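Local structure of lytic polysaccharide monooxygenase ([Kitasatospora] papulosa, 6NDQ) at residues C34-Q39 against L83-A88; G58-A63 against A110-V115; G72-T75 against Y80-L83. The protein probably cleaves the glycosidic bonds of cellulose oxidatively with a copper ion, as other cellulose-degrading lytic polysaccharide monooxygenases do. All blocks are in the same frame, centred on the assembly; numbering follows the deposited sequence.

Interaction 1 of 3, residues C34-Q39 against L83-A88; sequences CWQAWQ and LDSVGA
In the long region of short helices and loops between strand 2-6 and strand 92-94 of this lytic polysaccharide monooxygenase, Gln36 on helix 32-40 reaches across to Ser85 on the loop that leaves a short 3-10 turn. The contact is a small example of a side-chain amide joining a helix to a loop. Gln36 carries CG between its backbone N and carbonyl carbon (chi1 61°), and the chain then bends at chi2, which turns the amide toward the loop. The hydroxyl Ser85 OG donates to Gln36 OE1 at 2.8 Å, coming in from above the carbonyl plane, 44° out of it, rather than along a lone pair. The other end of the amide is held as well, because Gln36 NE2 donates to the carbonyl oxygens of Ser82 and Met33, and these bonds fix which way the group is flipped. With an alanine in place of Gln36, Ser85 OG would probably lose its amide acceptor, though a weak bond to Ser82 O could remain, and a gap is likely to open between helix and loop. Deeper in, Ala37 CB lies 4.4 Å from Leu83 CD2, a loose apolar touch made by the end of a leucine whose CB points away from the helix. Around them, the Cys34–Cys14 disulfide ties helix 32-40 to helix 10-18, Ala37 also rests on Met45 of helix 43-46, and Leu83 reaches Asn11 of helix 10-18.

Interaction 2 of 3, residues G58-A63 against A110-V115; sequences GDFPAA and ADYFQV
Phe60, with CG beside its backbone N and anti to the carbonyl carbon (chi1 -69°), and Tyr112, with CG lodged between N and carbonyl carbon (chi1 58°), send their rings at one another from opposite directions. The tyrosine lies on strand 110-118 of the beta-sandwich core expected for this family, just past a corner in the chain at Asp111; the phenylalanine lies in a weakly bonded helical turn at about 60-63. Their meeting shows how a surface loop can be seated on a sheet by an aromatic side chain. Phe60 CE2 lies 4.0 Å from Tyr112 CE1, near the plane of the tyrosine ring and at its edge. The phenol oxygen comes nearer still, with Tyr112 OH 3.1 Å from Phe60 CZ, approaching that ring obliquely. Two residues on along the strand, Gln114 offers OE1 to the rim of Phe60, 3.5 Å from CD2 and near the ring plane, while the amide stands almost perpendicular to the ring, at 81°. OE1 is hydrogen-bonded to Tyr116 OH, which is likely to steady the amide. Ile167 of strand 160-170 and Trp131 also touch Phe60, which is buried. Gly58 O lies over one face of Phe60, 3.6 Å above the ring plane and offset toward the rim. That same oxygen accepts a bond from a water at 3.3 Å, and the water is hydrogen-bonded to Tyr112 OH at 2.9 Å.

Interaction 3 of 3, residues G72-T75 against Y80-L83; sequences GGRT and YDSL
Tyr80 touches Thr75 from beyond the far end of the short turn 75-78, and from there segment 80-83 meets 72-75 through a methyl, a water and a salt bridge in turn. At Tyr80 the ring carbon CD2 is 4.0 Å from Thr75 CG2, a methyl set obliquely to the ring. The polar ends of both residues are engaged elsewhere: Tyr80 OH with Asn47 O, and Thr75 OG1 with Tyr52 O. Beside this apolar touch the two backbones share a water, which donates to Thr75 O at 2.6 Å and accepts from Tyr80 N at 3.1 Å, linking two backbone segments that share no direct hydrogen bond. Asp81 follows, and its carboxylate is gripped side-on by Arg74. Arg74 NE donates to Asp81 OD1 at 2.8 Å and Arg74 NH2 to Asp81 OD2 at 2.8 Å, one nitrogen to each oxygen, both on the syn side. The N-H bonds run nearly straight, at 164° and 161°, with the two flat groups only 24° from coplanar. A bend at chi3 in the arginine chain brings the guanidinium edge round to the carboxylate. Farther on, within the 3-10 turn, Leu83 N bonds back to Tyr80 O. Paired bonds of the kind made by Arg74 and Asp81 restrict rotation of both groups, and opposite charges held so close probably keep arginine protonated and aspartate ionised, joining the two ends of the turn although Arg74 is exposed.

In the fold
Interactions 1 and 3 form one neighbourhood: they share Leu83, their centres are 11 Å apart, and the turn 80-83 passes directly from one to the other. Interaction 2 lies across the centre of the chain from interaction 1, with centres 24 Å apart and nearest atoms about 10 Å apart. Interaction 3 is nested in the chain loop closed by interaction 2; their nearest atoms come within about 4 Å without touching. Together the three contacts tie the long region between strands 2-6 and 92-94 to itself and to the sandwich. In related enzymes that region helps shape the substrate-binding surface near a copper-binding histidine brace, so a similar role is plausible here.

Interaction 1 of 3, residues C34-Q39 against L83-A88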
loop_
_atom_site.group_PDB
_atom_site.type_symbol
_atom_site.label_atom_id
_atom_site.label_comp_id
_atom_site.label_asym_id
_atom_site.label_seq_id
_atom_site.Cartn_x
_atom_site.Cartn_y
_atom_site.Cartn_z
ATOM N N CYS A 34 -11.475 -6.112 4.182
ATOM C CA CYS A 34 -10.632 -7.190 4.702
ATOM C C CYS A 34 -11.337 -8.544 4.573
ATOM O O CYS A 34 -10.703 -9.563 4.294
ATOM C CB CYS A 34 -10.245 -6.912 6.169
ATOM S SG CYS A 34 -8.988 -5.654 6.430
ATOM N N TRP A 35 -12.649 -8.580 4.816
ATOM C CA TRP A 35 -13.399 -9.833 4.714
ATOM C C TRP A 35 -13.315 -10.422 3.310
ATOM O O TRP A 35 -13.001 -11.608 3.144
ATOM C CB TRP A 35 -14.857 -9.603 5.093
ATOM C CG TRP A 35 -15.718 -10.797 4.890
ATOM C CD1 TRP A 35 -15.845 -11.873 5.724
ATOM C CD2 TRP A 35 -16.576 -11.043 3.784
ATOM N NE1 TRP A 35 -16.725 -12.781 5.191
ATOM C CE2 TRP A 35 -17.189 -12.294 3.997
ATOM C CE3 TRP A 35 -16.878 -10.333 2.619
ATOM C CZ2 TRP A 35 -18.097 -12.844 3.099
ATOM C CZ3 TRP A 35 -17.784 -10.887 1.716
ATOM C CH2 TRP A 35 -18.390 -12.127 1.969
ATOM N N GLN A 36 -13.593 -9.607 2.286
ATOM C CA GLN A 36 -13.520 -10.139 0.927
ATOM C C GLN A 36 -12.099 -10.539 0.576
ATOM O O GLN A 36 -11.920 -11.466 -0.208
ATOM C CB GLN A 36 -14.075 -9.160 -0.124
ATOM C CG GLN A 36 -13.344 -7.812 -0.228
ATOM C CD GLN A 36 -12.255 -7.792 -1.300
ATOM O OE1 GLN A 36 -12.434 -8.359 -2.371
ATOM N NE2 GLN A 36 -11.138 -7.115 -1.019
ATOM N N ALA A 37 -11.089 -9.895 1.183
ATOM C CA ALA A 37 -9.698 -10.295 0.952
ATOM C C ALA A 37 -9.370 -11.618 1.647
ATOM O O ALA A 37 -8.772 -12.524 1.043
ATOM C CB ALA A 37 -8.743 -9.186 1.418
ATOM N N TRP A 38 -9.718 -11.746 2.929
ATOM C CA TRP A 38 -9.510 -13.022 3.616
ATOM C C TRP A 38 -10.231 -14.171 2.897
ATOM O O TRP A 38 -9.682 -15.279 2.770
ATOM C CB TRP A 38 -9.975 -12.905 5.077
ATOM C CG TRP A 38 -8.959 -12.262 5.993
ATOM C CD1 TRP A 38 -9.002 -10.995 6.513
ATOM C CD2 TRP A 38 -7.728 -12.839 6.469
ATOM N NE1 TRP A 38 -7.902 -10.764 7.296
ATOM C CE2 TRP A 38 -7.103 -11.877 7.286
ATOM C CE3 TRP A 38 -7.105 -14.081 6.299
ATOM C CZ2 TRP A 38 -5.890 -12.124 7.945
ATOM C CZ3 TRP A 38 -5.886 -14.318 6.942
ATOM C CH2 TRP A 38 -5.297 -13.344 7.749
ATOM N N GLN A 39 -11.459 -13.923 2.417
ATOM C CA GLN A 39 -12.230 -14.936 1.696
ATOM C C GLN A 39 -11.505 -15.392 0.443
ATOM O O GLN A 39 -11.392 -16.596 0.188
ATOM C CB GLN A 39 -13.599 -14.386 1.300
ATOM C CG GLN A 39 -14.612 -14.356 2.446
ATOM C CD GLN A 39 -15.204 -15.740 2.724
ATOM O OE1 GLN A 39 -15.805 -16.364 1.849
ATOM N NE2 GLN A 39 -15.002 -16.228 3.929
ATOM N N LEU A 83 -6.744 -7.137 -3.083
ATOM C CA LEU A 83 -6.384 -5.818 -2.570
ATOM C C LEU A 83 -6.771 -4.692 -3.524
ATOM O O LEU A 83 -6.757 -3.516 -3.119
ATOM C CB LEU A 83 -4.884 -5.759 -2.265
ATOM C CG LEU A 83 -4.342 -6.874 -1.354
ATOM C CD1 LEU A 83 -2.942 -6.558 -0.965
ATOM C CD2 LEU A 83 -5.231 -6.956 -0.064
ATOM N N ASP A 84 -7.068 -5.030 -4.787
ATOM C CA ASP A 84 -7.525 -4.122 -5.831
ATOM C C ASP A 84 -9.000 -3.779 -5.727
ATOM O O ASP A 84 -9.457 -2.902 -6.467
ATOM C CB ASP A 84 -7.327 -4.740 -7.214
ATOM C CG ASP A 84 -5.895 -4.806 -7.609
ATOM O OD1 ASP A 84 -5.134 -3.958 -7.114
ATOM O OD2 ASP A 84 -5.528 -5.721 -8.406
ATOM N N SER A 85 -9.745 -4.473 -4.855
ATOM C CA SER A 85 -11.190 -4.307 -4.778
ATOM C C SER A 85 -11.560 -2.895 -4.318
ATOM O O SER A 85 -10.810 -2.227 -3.587
ATOM C CB SER A 85 -11.775 -5.347 -3.831
ATOM O OG SER A 85 -11.647 -6.636 -4.388
ATOM N N VAL A 86 -12.727 -2.441 -4.770
ATOM C CA VAL A 86 -13.161 -1.057 -4.621
ATOM C C VAL A 86 -14.196 -1.041 -3.507
ATOM O O VAL A 86 -15.171 -1.799 -3.569
ATOM C CB VAL A 86 -13.752 -0.507 -5.938
ATOM C CG1 VAL A 86 -14.380 0.827 -5.729
ATOM C CG2 VAL A 86 -12.673 -0.415 -7.023
ATOM N N GLY A 87 -14.002 -0.193 -2.499
ATOM C CA GLY A 87 -14.951 -0.151 -1.396
ATOM C C GLY A 87 -14.378 0.609 -0.214
ATOM O O GLY A 87 -13.360 1.291 -0.330
ATOM N N ALA A 88 -15.049 0.477 0.939
ATOM C CA ALA A 88 -14.743 1.322 2.090
ATOM C C ALA A 88 -13.602 0.718 2.924
ATOM O O ALA A 88 -13.763 0.309 4.063
ATOM C CB ALA A 88 -16.006 1.544 2.921
#

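Interaction 2 of 3, residues G58-A63 against A110-V115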
loop_
_atom_site.group_PDB
_atom_site.type_symbol
_atom_site.label_atom_id
_atom_site.label_comp_id
_atom_site.label_asym_id
_atom_site.label_seq_id
_atom_site.Cartn_x
_atom_site.Cartn_y
_atom_site.Cartn_z
ATOM N N GLY A 58 12.250 -0.221 -13.277
ATOM C CA GLY A 58 11.828 1.160 -13.144
ATOM C C GLY A 58 10.646 1.581 -13.993
ATOM O O GLY A 58 10.076 2.654 -13.742
ATOM N N ASP A 59 10.263 0.790 -15.000
ATOM C CA ASP A 59 9.069 1.066 -15.802
ATOM C C ASP A 59 7.883 0.439 -15.076
ATOM O O ASP A 59 7.539 -0.728 -15.276
ATOM C CB ASP A 59 9.216 0.525 -17.220
ATOM C CG ASP A 59 8.259 1.190 -18.208
ATOM O OD1 ASP A 59 7.529 2.127 -17.808
ATOM O OD2 ASP A 59 8.236 0.771 -19.387
ATOM N N PHE A 60 7.245 1.232 -14.224
ATOM C CA PHE A 60 6.275 0.686 -13.287
ATOM C C PHE A 60 4.881 0.556 -13.896
ATOM O O PHE A 60 4.243 -0.487 -13.716
ATOM C CB PHE A 60 6.279 1.530 -12.011
ATOM C CG PHE A 60 7.548 1.389 -11.225
ATOM C CD1 PHE A 60 8.145 0.144 -11.092
ATOM C CD2 PHE A 60 8.167 2.485 -10.660
ATOM C CE1 PHE A 60 9.314 -0.012 -10.382
ATOM C CE2 PHE A 60 9.344 2.334 -9.947
ATOM C CZ PHE A 60 9.916 1.083 -9.811
ATOM N N PRO A 61 4.362 1.548 -14.628
ATOM C CA PRO A 61 3.075 1.321 -15.312
ATOM C C PRO A 61 3.126 0.209 -16.352
ATOM O O PRO A 61 2.074 -0.372 -16.672
ATOM C CB PRO A 61 2.763 2.683 -15.950
ATOM C CG PRO A 61 3.529 3.673 -15.117
ATOM C CD PRO A 61 4.793 2.959 -14.734
ATOM N N ALA A 62 4.312 -0.131 -16.871
ATOM C CA ALA A 62 4.389 -1.161 -17.904
ATOM C C ALA A 62 4.143 -2.551 -17.337
ATOM O O ALA A 62 3.710 -3.449 -18.067
ATOM C CB ALA A 62 5.744 -1.117 -18.607
ATOM N N ALA A 63 4.414 -2.753 -16.049
ATOM C CA ALA A 63 4.217 -4.050 -15.420
ATOM C C ALA A 63 3.001 -4.091 -14.505
ATOM O O ALA A 63 2.612 -5.178 -14.073
ATOM C CB ALA A 63 5.469 -4.453 -14.631
ATOM N N ALA A 110 17.174 0.209 0.024
ATOM C CA ALA A 110 16.318 0.681 -1.048
ATOM C C ALA A 110 17.140 1.567 -1.970
ATOM O O ALA A 110 17.878 2.439 -1.497
ATOM C CB ALA A 110 15.116 1.439 -0.491
ATOM N N ASP A 111 17.045 1.303 -3.277
ATOM C CA ASP A 111 17.647 2.196 -4.257
ATOM C C ASP A 111 16.949 3.542 -4.258
ATOM O O ASP A 111 17.583 4.586 -4.454
ATOM C CB ASP A 111 17.569 1.584 -5.649
ATOM C CG ASP A 111 18.445 0.374 -5.803
ATOM O OD1 ASP A 111 19.230 0.096 -4.886
ATOM O OD2 ASP A 111 18.362 -0.289 -6.858
ATOM N N TYR A 112 15.634 3.523 -4.093
ATOM C CA TYR A 112 14.835 4.732 -4.006
ATOM C C TYR A 112 13.433 4.322 -3.592
ATOM O O TYR A 112 13.058 3.148 -3.668
ATOM C CB TYR A 112 14.792 5.490 -5.339
ATOM C CG TYR A 112 14.240 4.660 -6.470
ATOM C CD1 TYR A 112 12.864 4.573 -6.696
ATOM C CD2 TYR A 112 15.085 3.953 -7.313
ATOM C CE1 TYR A 112 12.354 3.815 -7.719
ATOM C CE2 TYR A 112 14.578 3.190 -8.349
ATOM C CZ TYR A 112 13.211 3.124 -8.543
ATOM O OH TYR A 112 12.695 2.375 -9.571
ATOM N N PHE A 113 12.666 5.322 -3.160
ATOM C CA PHE A 113 11.234 5.215 -2.937
ATOM C C PHE A 113 10.500 6.279 -3.742
ATOM O O PHE A 113 10.930 7.439 -3.797
ATOM C CB PHE A 113 10.882 5.434 -1.478
ATOM C CG PHE A 113 11.416 4.394 -0.540
ATOM C CD1 PHE A 113 10.701 3.237 -0.288
ATOM C CD2 PHE A 113 12.599 4.605 0.134
ATOM C CE1 PHE A 113 11.169 2.286 0.606
ATOM C CE2 PHE A 113 13.082 3.665 1.032
ATOM C CZ PHE A 113 12.370 2.495 1.269
ATOM N N GLN A 114 9.353 5.904 -4.300
ATOM C CA GLN A 114 8.385 6.857 -4.826
ATOM C C GLN A 114 7.120 6.778 -3.987
ATOM O O GLN A 114 6.641 5.681 -3.690
ATOM C CB GLN A 114 8.076 6.565 -6.286
ATOM C CG GLN A 114 9.309 6.761 -7.163
ATOM C CD GLN A 114 9.078 6.354 -8.602
ATOM O OE1 GLN A 114 8.210 5.537 -8.897
ATOM N NE2 GLN A 114 9.851 6.929 -9.508
ATOM N N VAL A 115 6.605 7.930 -3.568
ATOM C CA VAL A 115 5.309 7.990 -2.901
ATOM C C VAL A 115 4.380 8.809 -3.779
ATOM O O VAL A 115 4.689 9.960 -4.118
ATOM C CB VAL A 115 5.402 8.586 -1.493
ATOM C CG1 VAL A 115 3.999 8.624 -0.853
ATOM C CG2 VAL A 115 6.357 7.762 -0.648
HETATM O O HOH W 1 11.639 4.332 -11.400
#

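Interaction 3 of 3, residues G72-T75 against Y80-L83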
loop_
_atom_site.group_PDB
_atom_site.type_symbol
_atom_site.label_atom_id
_atom_site.label_comp_id
_atom_site.label_asym_id
_atom_site.label_seq_id
_atom_site.Cartn_x
_atom_site.Cartn_y
_atom_site.Cartn_z
ATOM N N GLY A 72 -0.199 -5.261 -7.262
ATOM C CA GLY A 72 1.110 -5.276 -7.880
ATOM C C GLY A 72 1.074 -5.903 -9.254
ATOM O O GLY A 72 1.986 -6.662 -9.603
ATOM N N GLY A 73 0.030 -5.623 -10.031
ATOM C CA GLY A 73 -0.179 -6.247 -11.330
ATOM C C GLY A 73 -0.371 -7.747 -11.273
ATOM O O GLY A 73 0.185 -8.481 -12.108
ATOM N N ARG A 74 -1.122 -8.228 -10.290
ATOM C CA ARG A 74 -1.435 -9.643 -10.170
ATOM C C ARG A 74 -0.161 -10.466 -10.007
ATOM O O ARG A 74 -0.095 -11.627 -10.399
ATOM C CB ARG A 74 -2.273 -10.128 -11.359
ATOM C CG ARG A 74 -3.500 -9.257 -11.646
ATOM C CD ARG A 74 -4.554 -10.023 -12.464
ATOM N NE ARG A 74 -5.058 -11.176 -11.723
ATOM C CZ ARG A 74 -5.475 -12.320 -12.272
ATOM N NH1 ARG A 74 -5.454 -12.484 -13.592
ATOM N NH2 ARG A 74 -5.925 -13.304 -11.499
ATOM N N THR A 75 0.843 -9.879 -9.347
ATOM C CA THR A 75 2.048 -10.625 -9.007
ATOM C C THR A 75 1.697 -11.877 -8.194
ATOM O O THR A 75 0.628 -11.974 -7.568
ATOM C CB THR A 75 3.019 -9.727 -8.236
ATOM O OG1 THR A 75 4.318 -10.302 -8.246
ATOM C CG2 THR A 75 2.596 -9.586 -6.787
ATOM N N TYR A 80 -2.574 -11.449 -4.380
ATOM C CA TYR A 80 -3.042 -10.207 -3.767
ATOM C C TYR A 80 -4.124 -9.540 -4.600
ATOM O O TYR A 80 -4.340 -8.336 -4.448
ATOM C CB TYR A 80 -1.867 -9.240 -3.539
ATOM C CG TYR A 80 -0.683 -9.881 -2.838
ATOM C CD1 TYR A 80 -0.659 -10.012 -1.456
ATOM C CD2 TYR A 80 0.404 -10.375 -3.563
ATOM C CE1 TYR A 80 0.401 -10.618 -0.801
ATOM C CE2 TYR A 80 1.484 -10.989 -2.913
ATOM C CZ TYR A 80 1.481 -11.102 -1.538
ATOM O OH TYR A 80 2.548 -11.713 -0.894
ATOM N N ASP A 81 -4.787 -10.298 -5.488
ATOM C CA ASP A 81 -5.804 -9.754 -6.389
ATOM C C ASP A 81 -6.806 -8.915 -5.604
ATOM O O ASP A 81 -7.156 -7.803 -6.014
ATOM C CB ASP A 81 -6.574 -10.890 -7.083
ATOM C CG ASP A 81 -5.989 -11.308 -8.420
ATOM O OD1 ASP A 81 -5.262 -10.499 -9.040
ATOM O OD2 ASP A 81 -6.296 -12.455 -8.832
ATOM N N SER A 82 -7.274 -9.459 -4.483
ATOM C CA SER A 82 -8.386 -8.844 -3.769
ATOM C C SER A 82 -8.024 -7.523 -3.114
ATOM O O SER A 82 -8.949 -6.822 -2.665
ATOM C CB SER A 82 -8.972 -9.807 -2.721
ATOM O OG SER A 82 -7.964 -10.341 -1.881
ATOM N N LEU A 83 -6.744 -7.137 -3.083
ATOM C CA LEU A 83 -6.384 -5.818 -2.570
ATOM C C LEU A 83 -6.771 -4.692 -3.524
ATOM O O LEU A 83 -6.757 -3.516 -3.119
ATOM C CB LEU A 83 -4.884 -5.759 -2.265
ATOM C CG LEU A 83 -4.342 -6.874 -1.354
ATOM C CD1 LEU A 83 -2.942 -6.558 -0.965
ATOM C CD2 LEU A 83 -5.231 -6.956 -0.064
HETATM O O HOH W 2 -1.229 -10.333 -6.914
#